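Local structure of 6-O-methylguanine DNA methyltransferase (Enterococcus faecalis, 2B6C) at residues 21-26 with 103-108; 77-82 with 111-116; 97-102 with 135-140; 143-148 with 177-182. The protein is of unknown function but probably takes part in the repair of alkylated DNA, being an all-helical member of the AlkD-like family. All blocks are in the same frame, centred on the assembly; numbering follows the deposited sequence.

In the fold
All four contacts lie within one all-helical chain, and all their segments fall in the one region related to DNA alkylation repair enzymes. Contact 1 sets the end of helix 13-22 against the start of helix 104-120; contact 2, about 18 Å away between centres, joins helix 69-81 to the same helix further along. Contact 3 places the loop before helix 104-120 on the start of helix 138-146, and contact 4, about 14 Å from it, joins that helix to helix 173-186. Along the chain contacts 1, 2 and 3 interleave, while contact 4 opens after contact 3 has closed. Helices 104-120 and 138-146 thus link the N-terminal helices to helix 173-186, consistent with the curved helical array of AlkD relatives.

Contact 1 of 4, residues 21-26 with 103-108; sequences AYMKHQ and WWDSVD
Met23, present here as selenomethionine, makes Met-aromatic contacts with two successive indoles. Its SE lies at the edge of Trp103, 3.7 Å from CD1, and meets Trp104 obliquely. A bend at chi2 (-57°) carries the chain round, and the terminal CE lands 3.6 Å from CB of Asp105, whose carboxylate is bound to Arg69 and Tyr73 of helix 69-81. Tyr22 adds an apolar touch, crossing Trp104 at about a right angle with CE1 3.7 Å from its CZ2 edge. These residues stand where helix 13-22 ends in a Schellman motif, with Lys24 at positive phi as the C-prime residue, against the start of helix 104-120. From the turn that follows, Gln26 NE2 sits 3.1 Å above the centre of the Trp103 ring, held there by its bond to Met23 O (3.0 Å, 164° at the hydrogen). One water accepts from NE1 of both Trp103 and Trp104 and donates to the last helical carbonyl, Tyr22 O, 2.7 Å away.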
loop_
_atom_site.group_PDB
_atom_site.type_symbol
_atom_site.label_atom_id
_atom_site.label_comp_id
_atom_site.label_asym_id
_atom_site.label_seq_id
_atom_site.Cartn_x
_atom_site.Cartn_y
_atom_site.Cartn_z
ATOM N N ALA B 21 -7.598 32.995 5.825
ATOM C CA ALA B 21 -7.593 34.098 4.852
ATOM C C ALA B 21 -7.346 33.589 3.433
ATOM O O ALA B 21 -7.973 34.029 2.460
ATOM C CB ALA B 21 -6.526 35.172 5.267
ATOM N N TYR B 22 -6.453 32.614 3.331
ATOM C CA TYR B 22 -6.075 32.025 2.078
ATOM C C TYR B 22 -7.236 31.287 1.375
ATOM O O TYR B 22 -7.324 31.259 0.122
ATOM C CB TYR B 22 -4.890 31.116 2.369
ATOM C CG TYR B 22 -4.344 30.394 1.183
ATOM C CD1 TYR B 22 -4.478 29.006 1.081
ATOM C CD2 TYR B 22 -3.676 31.093 0.159
ATOM C CE1 TYR B 22 -3.955 28.320 -0.005
ATOM C CE2 TYR B 22 -3.154 30.424 -0.946
ATOM C CZ TYR B 22 -3.293 29.031 -1.007
ATOM O OH TYR B 22 -2.797 28.334 -2.085
HETATM N N MSE B 23 -8.147 30.722 2.183
HETATM C CA MSE B 23 -9.385 30.118 1.679
HETATM C C MSE B 23 -10.526 31.078 1.720
HETATM O O MSE B 23 -11.669 30.643 1.704
HETATM C CB MSE B 23 -9.767 28.865 2.477
HETATM C CG MSE B 23 -8.678 27.878 2.519
HETATM SE SE MSE B 23 -8.074 27.295 0.694
HETATM C CE MSE B 23 -6.698 26.109 1.277
ATOM N N LYS B 24 -10.225 32.383 1.754
ATOM C CA LYS B 24 -11.231 33.453 1.701
ATOM C C LYS B 24 -12.229 33.443 2.876
ATOM O O LYS B 24 -13.422 33.735 2.680
ATOM C CB LYS B 24 -11.994 33.496 0.350
ATOM C CG LYS B 24 -11.135 33.442 -0.918
ATOM C CD LYS B 24 -11.147 34.777 -1.632
ATOM C CE LYS B 24 -10.609 34.609 -3.032
ATOM N NZ LYS B 24 -11.267 35.461 -4.057
ATOM N N HIS B 25 -11.739 33.113 4.075
ATOM C CA HIS B 25 -12.496 33.285 5.333
ATOM C C HIS B 25 -13.815 32.554 5.376
ATOM O O HIS B 25 -14.762 33.033 5.997
ATOM C CB HIS B 25 -12.789 34.777 5.615
ATOM C CG HIS B 25 -11.563 35.613 5.717
ATOM N ND1 HIS B 25 -10.723 35.574 6.814
ATOM C CD2 HIS B 25 -11.017 36.494 4.847
ATOM C CE1 HIS B 25 -9.726 36.418 6.621
ATOM N NE2 HIS B 25 -9.883 36.988 5.435
ATOM N N GLN B 26 -13.903 31.401 4.750
ATOM C CA GLN B 26 -15.171 30.687 4.771
ATOM C C GLN B 26 -15.108 29.375 5.560
ATOM O O GLN B 26 -16.100 28.701 5.665
ATOM C CB GLN B 26 -15.643 30.427 3.348
ATOM C CG GLN B 26 -14.695 29.569 2.548
ATOM C CD GLN B 26 -15.079 29.573 1.090
ATOM O OE1 GLN B 26 -16.239 29.302 0.726
ATOM N NE2 GLN B 26 -14.121 29.876 0.245
ATOM N N TRP B 103 -14.569 23.380 -1.438
ATOM C CA TRP B 103 -13.757 24.466 -1.977
ATOM C C TRP B 103 -12.625 23.728 -2.697
ATOM O O TRP B 103 -12.573 22.506 -2.616
ATOM C CB TRP B 103 -13.228 25.360 -0.843
ATOM C CG TRP B 103 -12.603 26.662 -1.285
ATOM C CD1 TRP B 103 -11.325 27.083 -1.047
ATOM C CD2 TRP B 103 -13.252 27.724 -2.015
ATOM N NE1 TRP B 103 -11.135 28.346 -1.585
ATOM C CE2 TRP B 103 -12.309 28.767 -2.160
ATOM C CE3 TRP B 103 -14.553 27.905 -2.524
ATOM C CZ2 TRP B 103 -12.607 29.960 -2.820
ATOM C CZ3 TRP B 103 -14.851 29.115 -3.180
ATOM C CH2 TRP B 103 -13.874 30.109 -3.327
ATOM N N TRP B 104 -11.704 24.417 -3.369
ATOM C CA TRP B 104 -10.752 23.661 -4.210
ATOM C C TRP B 104 -9.860 22.726 -3.366
ATOM O O TRP B 104 -9.394 21.699 -3.840
ATOM C CB TRP B 104 -9.911 24.615 -5.081
ATOM C CG TRP B 104 -9.024 25.549 -4.263
ATOM C CD1 TRP B 104 -9.294 26.860 -3.922
ATOM C CD2 TRP B 104 -7.753 25.239 -3.684
ATOM N NE1 TRP B 104 -8.263 27.375 -3.169
ATOM C CE2 TRP B 104 -7.307 26.410 -3.004
ATOM C CE3 TRP B 104 -6.919 24.097 -3.696
ATOM C CZ2 TRP B 104 -6.084 26.466 -2.337
ATOM C CZ3 TRP B 104 -5.710 24.144 -2.998
ATOM C CH2 TRP B 104 -5.302 25.329 -2.336
ATOM N N ASP B 105 -9.633 23.085 -2.103
ATOM C CA ASP B 105 -8.749 22.322 -1.245
ATOM C C ASP B 105 -9.312 20.918 -0.922
ATOM O O ASP B 105 -8.588 19.915 -1.057
ATOM C CB ASP B 105 -8.357 23.125 0.014
ATOM C CG ASP B 105 -9.551 23.530 0.882
ATOM O OD1 ASP B 105 -10.662 23.718 0.356
ATOM O OD2 ASP B 105 -9.382 23.674 2.125
ATOM N N SER B 106 -10.578 20.840 -0.512
ATOM C CA SER B 106 -11.211 19.527 -0.261
ATOM C C SER B 106 -11.578 18.754 -1.528
ATOM O O SER B 106 -11.439 17.549 -1.570
ATOM C CB SER B 106 -12.460 19.644 0.630
ATOM O OG SER B 106 -13.515 20.314 -0.053
ATOM N N VAL B 107 -12.081 19.450 -2.546
ATOM C CA VAL B 107 -12.499 18.812 -3.794
ATOM C C VAL B 107 -11.299 18.180 -4.538
ATOM O O VAL B 107 -11.420 17.056 -5.072
ATOM C CB VAL B 107 -13.280 19.820 -4.712
ATOM C CG1 VAL B 107 -13.558 19.222 -6.100
ATOM C CG2 VAL B 107 -14.597 20.227 -4.036
ATOM N N ASP B 108 -10.171 18.887 -4.580
ATOM C CA ASP B 108 -8.956 18.363 -5.192
ATOM C C ASP B 108 -8.408 17.211 -4.362
ATOM O O ASP B 108 -7.883 16.262 -4.917
ATOM C CB ASP B 108 -7.877 19.455 -5.374
ATOM C CG ASP B 108 -8.253 20.502 -6.423
ATOM O OD1 ASP B 108 -9.224 20.300 -7.192
ATOM O OD2 ASP B 108 -7.554 21.556 -6.499
HETATM O O HOH W 1 -8.675 30.026 -1.803
#

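Contact 2 of 4, residues 77-82 with 111-116; sequences DLALQN and RKFFGS
Leu80 and Phe113 mark the closest backbone approach, with CA atoms 5.3 Å apart. Helix segments 77-81 and 111-116 run almost parallel, at 11°, their axes 9.5 Å apart at the nearest point. This local alignment is consistent with the HEAT-like helical array of AlkD relatives; here helix 88-94 comes between the two helices in sequence. The aromatic ring of Phe113 bridges the gap: with CG anti to the backbone N (chi1 171°), it reaches over to helix 69-81. Ala79 lies over one of its faces in a CH-pi contact, CB standing 4.2 Å from the ring centroid and 26° off the normal. Phe113 CE1 also comes 3.3 Å from Ala79 O, and Phe94 packs edge-to-face with the same ring. Leu80 packs against the backbone end of the same side chain and one turn on, its CG 4.2 Å from Phe113 CB and its CD2 4.0 Å from Ser116 OG. That hydroxyl is already committed, donating to Lys112 O at 2.7 Å, while Ser116 N reaches the same carbonyl from the opposite face of its plane. Because the serine bonds within its own helix, the contact is mainly apolar, apart from the ring carbon near Ala79 O, and cohesion here probably comes from shape and dispersion rather than from directed polar bonds.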
loop_
_atom_site.group_PDB
_atom_site.type_symbol
_atom_site.label_atom_id
_atom_site.label_comp_id
_atom_site.label_asym_id
_atom_site.label_seq_id
_atom_site.Cartn_x
_atom_site.Cartn_y
_atom_site.Cartn_z
ATOM N N ASP B 77 -7.724 11.926 4.169
ATOM C CA ASP B 77 -6.521 11.087 4.357
ATOM C C ASP B 77 -6.909 9.678 4.823
ATOM O O ASP B 77 -6.302 8.712 4.412
ATOM C CB ASP B 77 -5.520 11.707 5.362
ATOM C CG ASP B 77 -4.628 12.764 4.738
ATOM O OD1 ASP B 77 -4.571 12.888 3.479
ATOM O OD2 ASP B 77 -3.976 13.494 5.520
ATOM N N LEU B 78 -7.920 9.568 5.678
ATOM C CA LEU B 78 -8.398 8.247 6.098
ATOM C C LEU B 78 -8.895 7.408 4.914
ATOM O O LEU B 78 -8.618 6.197 4.821
ATOM C CB LEU B 78 -9.507 8.343 7.159
ATOM C CG LEU B 78 -9.018 8.760 8.546
ATOM C CD1 LEU B 78 -10.205 9.169 9.420
ATOM C CD2 LEU B 78 -8.271 7.608 9.215
ATOM N N ALA B 79 -9.613 8.068 4.020
ATOM C CA ALA B 79 -10.121 7.454 2.823
ATOM C C ALA B 79 -8.975 7.130 1.872
ATOM O O ALA B 79 -8.868 6.014 1.364
ATOM C CB ALA B 79 -11.172 8.382 2.153
ATOM N N LEU B 80 -8.101 8.100 1.645
ATOM C CA LEU B 80 -6.945 7.894 0.775
ATOM C C LEU B 80 -6.037 6.732 1.226
ATOM O O LEU B 80 -5.593 5.929 0.415
ATOM C CB LEU B 80 -6.110 9.164 0.730
ATOM C CG LEU B 80 -6.354 10.094 -0.432
ATOM C CD1 LEU B 80 -5.863 11.475 0.014
ATOM C CD2 LEU B 80 -5.531 9.535 -1.624
ATOM N N GLN B 81 -5.742 6.680 2.522
ATOM C CA GLN B 81 -4.908 5.611 3.097
ATOM C C GLN B 81 -5.516 4.212 3.002
ATOM O O GLN B 81 -4.794 3.226 2.995
ATOM C CB GLN B 81 -4.585 5.917 4.572
ATOM C CG GLN B 81 -3.609 7.080 4.788
ATOM C CD GLN B 81 -2.472 7.171 3.761
ATOM O OE1 GLN B 81 -2.547 7.941 2.786
ATOM N NE2 GLN B 81 -1.413 6.409 3.983
ATOM N N ASN B 82 -6.840 4.133 2.978
ATOM C CA ASN B 82 -7.552 2.870 2.951
ATOM C C ASN B 82 -8.207 2.615 1.591
ATOM O O ASN B 82 -9.141 1.819 1.484
ATOM C CB ASN B 82 -8.600 2.840 4.076
ATOM C CG ASN B 82 -7.956 2.819 5.455
ATOM O OD1 ASN B 82 -7.621 1.750 5.972
ATOM N ND2 ASN B 82 -7.764 4.002 6.053
ATOM N N ARG B 111 -10.667 14.432 -5.318
ATOM C CA ARG B 111 -10.347 14.037 -6.676
ATOM C C ARG B 111 -9.174 13.042 -6.679
ATOM O O ARG B 111 -9.207 12.020 -7.404
ATOM C CB ARG B 111 -10.038 15.257 -7.565
ATOM C CG ARG B 111 -9.540 14.854 -8.996
ATOM C CD ARG B 111 -8.004 14.811 -9.040
ATOM N NE ARG B 111 -7.482 16.167 -8.867
ATOM C CZ ARG B 111 -6.224 16.452 -8.560
ATOM N NH1 ARG B 111 -5.355 15.470 -8.398
ATOM N NH2 ARG B 111 -5.839 17.718 -8.433
ATOM N N LYS B 112 -8.167 13.346 -5.866
ATOM C CA LYS B 112 -7.035 12.445 -5.630
ATOM C C LYS B 112 -7.459 11.088 -5.112
ATOM O O LYS B 112 -6.941 10.097 -5.567
ATOM C CB LYS B 112 -5.994 13.064 -4.691
ATOM C CG LYS B 112 -5.190 14.107 -5.373
ATOM C CD LYS B 112 -4.312 14.926 -4.396
ATOM C CE LYS B 112 -4.175 16.384 -4.861
ATOM N NZ LYS B 112 -2.945 17.060 -4.325
ATOM N N PHE B 113 -8.405 11.049 -4.172
ATOM C CA PHE B 113 -8.988 9.783 -3.748
ATOM C C PHE B 113 -9.634 8.992 -4.900
ATOM O O PHE B 113 -9.335 7.791 -5.072
ATOM C CB PHE B 113 -9.976 9.985 -2.596
ATOM C CG PHE B 113 -10.756 8.758 -2.267
ATOM C CD1 PHE B 113 -10.153 7.695 -1.571
ATOM C CD2 PHE B 113 -12.085 8.647 -2.660
ATOM C CE1 PHE B 113 -10.883 6.549 -1.249
ATOM C CE2 PHE B 113 -12.819 7.525 -2.370
ATOM C CZ PHE B 113 -12.219 6.462 -1.639
ATOM N N PHE B 114 -10.514 9.638 -5.674
ATOM C CA PHE B 114 -11.171 8.962 -6.818
ATOM C C PHE B 114 -10.173 8.550 -7.904
ATOM O O PHE B 114 -10.319 7.491 -8.520
ATOM C CB PHE B 114 -12.363 9.786 -7.374
ATOM C CG PHE B 114 -13.518 9.884 -6.388
ATOM C CD1 PHE B 114 -14.398 8.807 -6.213
ATOM C CD2 PHE B 114 -13.702 11.022 -5.619
ATOM C CE1 PHE B 114 -15.447 8.873 -5.282
ATOM C CE2 PHE B 114 -14.735 11.104 -4.683
ATOM C CZ PHE B 114 -15.610 10.016 -4.508
ATOM N N GLY B 115 -9.142 9.368 -8.111
ATOM C CA GLY B 115 -8.128 9.064 -9.119
ATOM C C GLY B 115 -7.282 7.886 -8.687
ATOM O O GLY B 115 -6.907 7.055 -9.516
ATOM N N SER B 116 -6.956 7.819 -7.392
ATOM C CA SER B 116 -6.184 6.680 -6.875
ATOM C C SER B 116 -6.949 5.375 -6.974
ATOM O O SER B 116 -6.342 4.348 -7.282
ATOM C CB SER B 116 -5.748 6.856 -5.422
ATOM O OG SER B 116 -5.097 8.093 -5.364
#

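Contact 3 of 4, residues 97-102 with 135-140; sequences YVPQKA and AENFWN. With SO4 (sulfate ion), chain I.
Asn137 meets Pro99 because its CG stands anti to the backbone N (chi1 -176°), which lets one amide serve both segments. ND2 lies 3.4 Å from Pro99 CB and shares a water with Pro99 O, while OD1 accepts from Trp139 N at 2.9 Å, in the carbonyl plane, as the N-cap of helix 138-146. In Trp139, chi1 of -68° offers the ring to Ala102: CB sits over its five-membered ring, 3.8 Å from the centroid, and Phe138 covers the opposite face. Asn140 reaches Val98, with OD1 only 3.1 Å from CG1. Buried against this methyl, OD1 has no polar partner in the model. The other branch, ND2, helps to hold a sulfate, donating to O4 at 3.2 Å. Asn137 N donates to the same oxygen, Glu136 N binds O2, and Lys95 NZ also hydrogen-bonds to the sulfate. Two backbone N-H groups ahead of a helix, a side-chain amide and a lysine thus make a spot suited to an anion, although this sulfate probably came from the crystallisation liquor.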
loop_
_atom_site.group_PDB
_atom_site.type_symbol
_atom_site.label_atom_id
_atom_site.label_comp_id
_atom_site.label_asym_id
_atom_site.label_seq_id
_atom_site.Cartn_x
_atom_site.Cartn_y
_atom_site.Cartn_z
ATOM N N TYR B 97 -19.729 13.286 -0.445
ATOM C CA TYR B 97 -18.875 14.242 0.267
ATOM C C TYR B 97 -18.330 15.371 -0.610
ATOM O O TYR B 97 -17.995 16.435 -0.095
ATOM C CB TYR B 97 -17.669 13.557 0.904
ATOM C CG TYR B 97 -17.948 12.733 2.133
ATOM C CD1 TYR B 97 -18.215 13.337 3.354
ATOM C CD2 TYR B 97 -17.902 11.333 2.075
ATOM C CE1 TYR B 97 -18.457 12.565 4.505
ATOM C CE2 TYR B 97 -18.146 10.546 3.210
ATOM C CZ TYR B 97 -18.423 11.169 4.423
ATOM O OH TYR B 97 -18.655 10.391 5.562
ATOM N N VAL B 98 -18.237 15.159 -1.914
ATOM C CA VAL B 98 -17.567 16.122 -2.786
ATOM C C VAL B 98 -18.171 17.563 -2.720
ATOM O O VAL B 98 -17.439 18.514 -2.493
ATOM C CB VAL B 98 -17.411 15.567 -4.238
ATOM C CG1 VAL B 98 -16.911 16.672 -5.186
ATOM C CG2 VAL B 98 -16.465 14.354 -4.247
ATOM N N PRO B 99 -19.515 17.699 -2.835
ATOM C CA PRO B 99 -20.165 18.989 -2.651
ATOM C C PRO B 99 -20.260 19.498 -1.183
ATOM O O PRO B 99 -20.545 20.699 -0.984
ATOM C CB PRO B 99 -21.602 18.766 -3.189
ATOM C CG PRO B 99 -21.739 17.370 -3.537
ATOM C CD PRO B 99 -20.479 16.628 -3.174
ATOM N N GLN B 100 -20.037 18.630 -0.187
ATOM C CA GLN B 100 -20.060 19.063 1.220
ATOM C C GLN B 100 -18.783 19.783 1.663
ATOM O O GLN B 100 -17.661 19.271 1.449
ATOM C CB GLN B 100 -20.316 17.913 2.191
ATOM C CG GLN B 100 -21.539 17.056 1.956
ATOM C CD GLN B 100 -21.587 15.928 3.007
ATOM O OE1 GLN B 100 -21.411 16.173 4.206
ATOM N NE2 GLN B 100 -21.803 14.705 2.563
ATOM N N LYS B 101 -18.961 20.961 2.291
ATOM C CA LYS B 101 -17.866 21.810 2.750
ATOM C C LYS B 101 -16.840 22.002 1.591
ATOM O O LYS B 101 -15.635 21.873 1.785
ATOM C CB LYS B 101 -17.183 21.216 4.000
ATOM C CG LYS B 101 -18.156 20.712 5.061
ATOM C CD LYS B 101 -17.420 20.367 6.340
ATOM C CE LYS B 101 -18.310 20.300 7.566
ATOM N NZ LYS B 101 -17.440 20.336 8.773
ATOM N N ALA B 102 -17.353 22.293 0.411
ATOM C CA ALA B 102 -16.581 22.250 -0.814
ATOM C C ALA B 102 -15.852 23.539 -1.115
ATOM O O ALA B 102 -16.451 24.643 -1.089
ATOM C CB ALA B 102 -17.484 21.892 -1.999
ATOM N N ALA B 135 -22.673 16.552 -13.738
ATOM C CA ALA B 135 -23.303 16.868 -12.441
ATOM C C ALA B 135 -23.790 18.326 -12.426
ATOM O O ALA B 135 -23.211 19.172 -13.110
ATOM C CB ALA B 135 -22.314 16.628 -11.336
ATOM N N GLU B 136 -24.859 18.617 -11.681
ATOM C CA GLU B 136 -25.282 20.000 -11.462
ATOM C C GLU B 136 -24.250 20.837 -10.688
ATOM O O GLU B 136 -24.091 22.016 -10.953
ATOM C CB GLU B 136 -26.604 20.070 -10.684
ATOM C CG GLU B 136 -27.697 19.231 -11.240
ATOM C CD GLU B 136 -29.066 19.897 -11.113
ATOM O OE1 GLU B 136 -29.416 20.715 -12.017
ATOM O OE2 GLU B 136 -29.787 19.596 -10.116
ATOM N N ASN B 137 -23.584 20.244 -9.703
ATOM C CA ASN B 137 -22.648 20.998 -8.871
ATOM C C ASN B 137 -21.282 21.048 -9.573
ATOM O O ASN B 137 -20.742 20.003 -9.929
ATOM C CB ASN B 137 -22.597 20.364 -7.472
ATOM C CG ASN B 137 -21.730 21.128 -6.494
ATOM O OD1 ASN B 137 -20.604 21.493 -6.793
ATOM N ND2 ASN B 137 -22.234 21.322 -5.307
ATOM N N PHE B 138 -20.765 22.250 -9.843
ATOM C CA PHE B 138 -19.540 22.373 -10.644
ATOM C C PHE B 138 -18.344 21.727 -9.957
ATOM O O PHE B 138 -17.397 21.307 -10.646
ATOM C CB PHE B 138 -19.215 23.834 -11.088
ATOM C CG PHE B 138 -18.685 24.722 -9.980
ATOM C CD1 PHE B 138 -17.368 24.601 -9.532
ATOM C CD2 PHE B 138 -19.505 25.680 -9.384
ATOM C CE1 PHE B 138 -16.871 25.427 -8.518
ATOM C CE2 PHE B 138 -19.021 26.499 -8.359
ATOM C CZ PHE B 138 -17.673 26.368 -7.934
ATOM N N TRP B 139 -18.372 21.644 -8.619
ATOM C CA TRP B 139 -17.303 20.943 -7.888
ATOM C C TRP B 139 -17.232 19.471 -8.290
ATOM O O TRP B 139 -16.124 18.943 -8.487
ATOM C CB TRP B 139 -17.459 21.057 -6.371
ATOM C CG TRP B 139 -17.253 22.421 -5.859
ATOM C CD1 TRP B 139 -18.193 23.217 -5.205
ATOM C CD2 TRP B 139 -16.057 23.199 -5.937
ATOM N NE1 TRP B 139 -17.646 24.423 -4.897
ATOM C CE2 TRP B 139 -16.337 24.453 -5.322
ATOM C CE3 TRP B 139 -14.773 22.968 -6.458
ATOM C CZ2 TRP B 139 -15.368 25.478 -5.223
ATOM C CZ3 TRP B 139 -13.811 24.007 -6.363
ATOM C CH2 TRP B 139 -14.113 25.232 -5.745
ATOM N N ASN B 140 -18.400 18.808 -8.443
ATOM C CA ASN B 140 -18.407 17.446 -8.973
ATOM C C ASN B 140 -17.808 17.351 -10.390
ATOM O O ASN B 140 -17.103 16.400 -10.693
ATOM C CB ASN B 140 -19.798 16.809 -8.963
ATOM C CG ASN B 140 -20.235 16.362 -7.586
ATOM O OD1 ASN B 140 -19.434 15.860 -6.794
ATOM N ND2 ASN B 140 -21.527 16.543 -7.283
HETATM S S SO4 I . -24.982 16.418 -8.717
HETATM O O1 SO4 I . -25.766 16.299 -7.488
HETATM O O2 SO4 I . -25.858 16.423 -9.908
HETATM O O3 SO4 I . -24.138 15.215 -8.844
HETATM O O4 SO4 I . -24.169 17.650 -8.654
HETATM O O HOH W 2 -21.167 22.449 -2.902
HETATM O O HOH W 3 -18.683 25.871 -1.889
#

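Contact 4 of 4, residues 143-148 with 177-182; sequences VALNLQ and KAIGWS
Leu145 packs on Ala178 and Ile179, joining helix 138-146 to helix 173-186, two helices side by side in the helical array of the AlkD-like fold. The apolar part rests on the two leucine branches, which chi1 of -76° turns toward these partners. CD1 lies 3.9 Å from Ala178 CB, and CD2 is equally close to Ile179 CG1, the Leu145 and Ile179 side chains crossing at a slant. From helix 157-166, Ala163 touches Leu145 and Ile164 touches Ile179. The Asn146 amide reaches between Ala178 and Trp181, meeting the indole at its edge with the planes 35° apart. Trp181 also touches Asp108 and Arg142, a grouping reminiscent of the tryptophan- and aspartate-containing cleft of AlkD, so a similar role is possible but not established. Ser182 packs against the backbone of helix 138-146, where its CA is 5.7 Å from that of Asn146. Ser182 OG donates to Ile179 O at 2.9 Å, while Ser182 CB approaches Leu145 O to 3.2 Å.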
loop_
_atom_site.group_PDB
_atom_site.type_symbol
_atom_site.label_atom_id
_atom_site.label_comp_id
_atom_site.label_asym_id
_atom_site.label_seq_id
_atom_site.Cartn_x
_atom_site.Cartn_y
_atom_site.Cartn_z
ATOM N N VAL B 143 -14.115 17.273 -10.499
ATOM C CA VAL B 143 -13.615 15.918 -10.320
ATOM C C VAL B 143 -13.615 15.141 -11.652
ATOM O O VAL B 143 -12.624 14.475 -11.932
ATOM C CB VAL B 143 -14.374 15.122 -9.181
ATOM C CG1 VAL B 143 -13.899 13.579 -9.092
ATOM C CG2 VAL B 143 -14.152 15.795 -7.823
ATOM N N ALA B 144 -14.703 15.241 -12.452
ATOM C CA ALA B 144 -14.763 14.599 -13.777
ATOM C C ALA B 144 -13.618 15.069 -14.685
ATOM O O ALA B 144 -12.951 14.247 -15.356
ATOM C CB ALA B 144 -16.140 14.828 -14.459
ATOM N N LEU B 145 -13.359 16.372 -14.646
ATOM C CA LEU B 145 -12.325 16.988 -15.467
ATOM C C LEU B 145 -10.912 16.609 -15.044
ATOM O O LEU B 145 -10.019 16.493 -15.876
ATOM C CB LEU B 145 -12.483 18.519 -15.488
ATOM C CG LEU B 145 -13.589 19.092 -16.364
ATOM C CD1 LEU B 145 -13.897 20.542 -15.945
ATOM C CD2 LEU B 145 -13.184 19.041 -17.881
ATOM N N ASN B 146 -10.718 16.401 -13.754
ATOM C CA ASN B 146 -9.408 16.138 -13.215
ATOM C C ASN B 146 -9.237 14.705 -12.717
ATOM O O ASN B 146 -8.225 14.386 -12.111
ATOM C CB ASN B 146 -9.082 17.181 -12.123
ATOM C CG ASN B 146 -8.864 18.590 -12.699
ATOM O OD1 ASN B 146 -8.716 18.780 -13.934
ATOM N ND2 ASN B 146 -8.816 19.577 -11.815
ATOM N N LEU B 147 -10.214 13.833 -12.974
ATOM C CA LEU B 147 -10.128 12.436 -12.522
ATOM C C LEU B 147 -8.847 11.760 -13.011
ATOM O O LEU B 147 -8.257 10.931 -12.303
ATOM C CB LEU B 147 -11.354 11.633 -12.990
ATOM C CG LEU B 147 -11.481 10.172 -12.522
ATOM C CD1 LEU B 147 -11.456 10.069 -10.982
ATOM C CD2 LEU B 147 -12.732 9.535 -13.110
ATOM N N GLN B 148 -8.396 12.151 -14.207
ATOM C CA GLN B 148 -7.337 11.417 -14.896
ATOM C C GLN B 148 -5.954 12.091 -14.880
ATOM O O GLN B 148 -5.060 11.643 -15.585
ATOM C CB GLN B 148 -7.781 11.162 -16.333
ATOM C CG GLN B 148 -9.246 10.674 -16.427
ATOM C CD GLN B 148 -9.546 10.084 -17.768
ATOM O OE1 GLN B 148 -9.066 8.991 -18.096
ATOM N NE2 GLN B 148 -10.279 10.818 -18.583
ATOM N N LYS B 177 -10.035 26.531 -14.986
ATOM C CA LYS B 177 -8.792 26.092 -14.389
ATOM C C LYS B 177 -8.640 24.579 -14.476
ATOM O O LYS B 177 -7.566 24.091 -14.804
ATOM C CB LYS B 177 -8.780 26.480 -12.926
ATOM C CG LYS B 177 -7.558 27.261 -12.515
ATOM C CD LYS B 177 -6.370 26.355 -12.432
ATOM C CE LYS B 177 -5.299 26.992 -11.620
ATOM N NZ LYS B 177 -4.030 27.111 -12.426
ATOM N N ALA B 178 -9.719 23.848 -14.189
ATOM C CA ALA B 178 -9.741 22.389 -14.254
ATOM C C ALA B 178 -9.562 21.881 -15.691
ATOM O O ALA B 178 -8.871 20.884 -15.923
ATOM C CB ALA B 178 -11.026 21.844 -13.643
ATOM N N ILE B 179 -10.144 22.586 -16.653
ATOM C CA ILE B 179 -9.928 22.252 -18.069
ATOM C C ILE B 179 -8.453 22.435 -18.452
ATOM O O ILE B 179 -7.870 21.544 -19.071
ATOM C CB ILE B 179 -10.822 23.070 -19.039
ATOM C CG1 ILE B 179 -12.291 22.724 -18.828
ATOM C CG2 ILE B 179 -10.409 22.855 -20.546
ATOM C CD1 ILE B 179 -13.211 23.675 -19.597
ATOM N N GLY B 180 -7.863 23.563 -18.069
ATOM C CA GLY B 180 -6.469 23.839 -18.389
ATOM C C GLY B 180 -5.491 22.846 -17.765
ATOM O O GLY B 180 -4.564 22.392 -18.425
ATOM N N TRP B 181 -5.663 22.549 -16.479
ATOM C CA TRP B 181 -4.898 21.501 -15.801
ATOM C C TRP B 181 -5.017 20.124 -16.470
ATOM O O TRP B 181 -4.038 19.377 -16.538
ATOM C CB TRP B 181 -5.404 21.340 -14.375
ATOM C CG TRP B 181 -4.721 22.205 -13.307
ATOM C CD1 TRP B 181 -3.795 23.230 -13.486
ATOM C CD2 TRP B 181 -4.953 22.117 -11.886
ATOM N NE1 TRP B 181 -3.415 23.752 -12.245
ATOM C CE2 TRP B 181 -4.124 23.105 -11.256
ATOM C CE3 TRP B 181 -5.791 21.300 -11.085
ATOM C CZ2 TRP B 181 -4.102 23.291 -9.841
ATOM C CZ3 TRP B 181 -5.784 21.492 -9.685
ATOM C CH2 TRP B 181 -4.932 22.477 -9.079
ATOM N N SER B 182 -6.218 19.763 -16.913
ATOM C CA SER B 182 -6.415 18.428 -17.498
ATOM C C SER B 182 -5.619 18.340 -18.809
ATOM O O SER B 182 -5.053 17.290 -19.118
ATOM C CB SER B 182 -7.889 18.096 -17.708
ATOM O OG SER B 182 -8.362 18.704 -18.898
#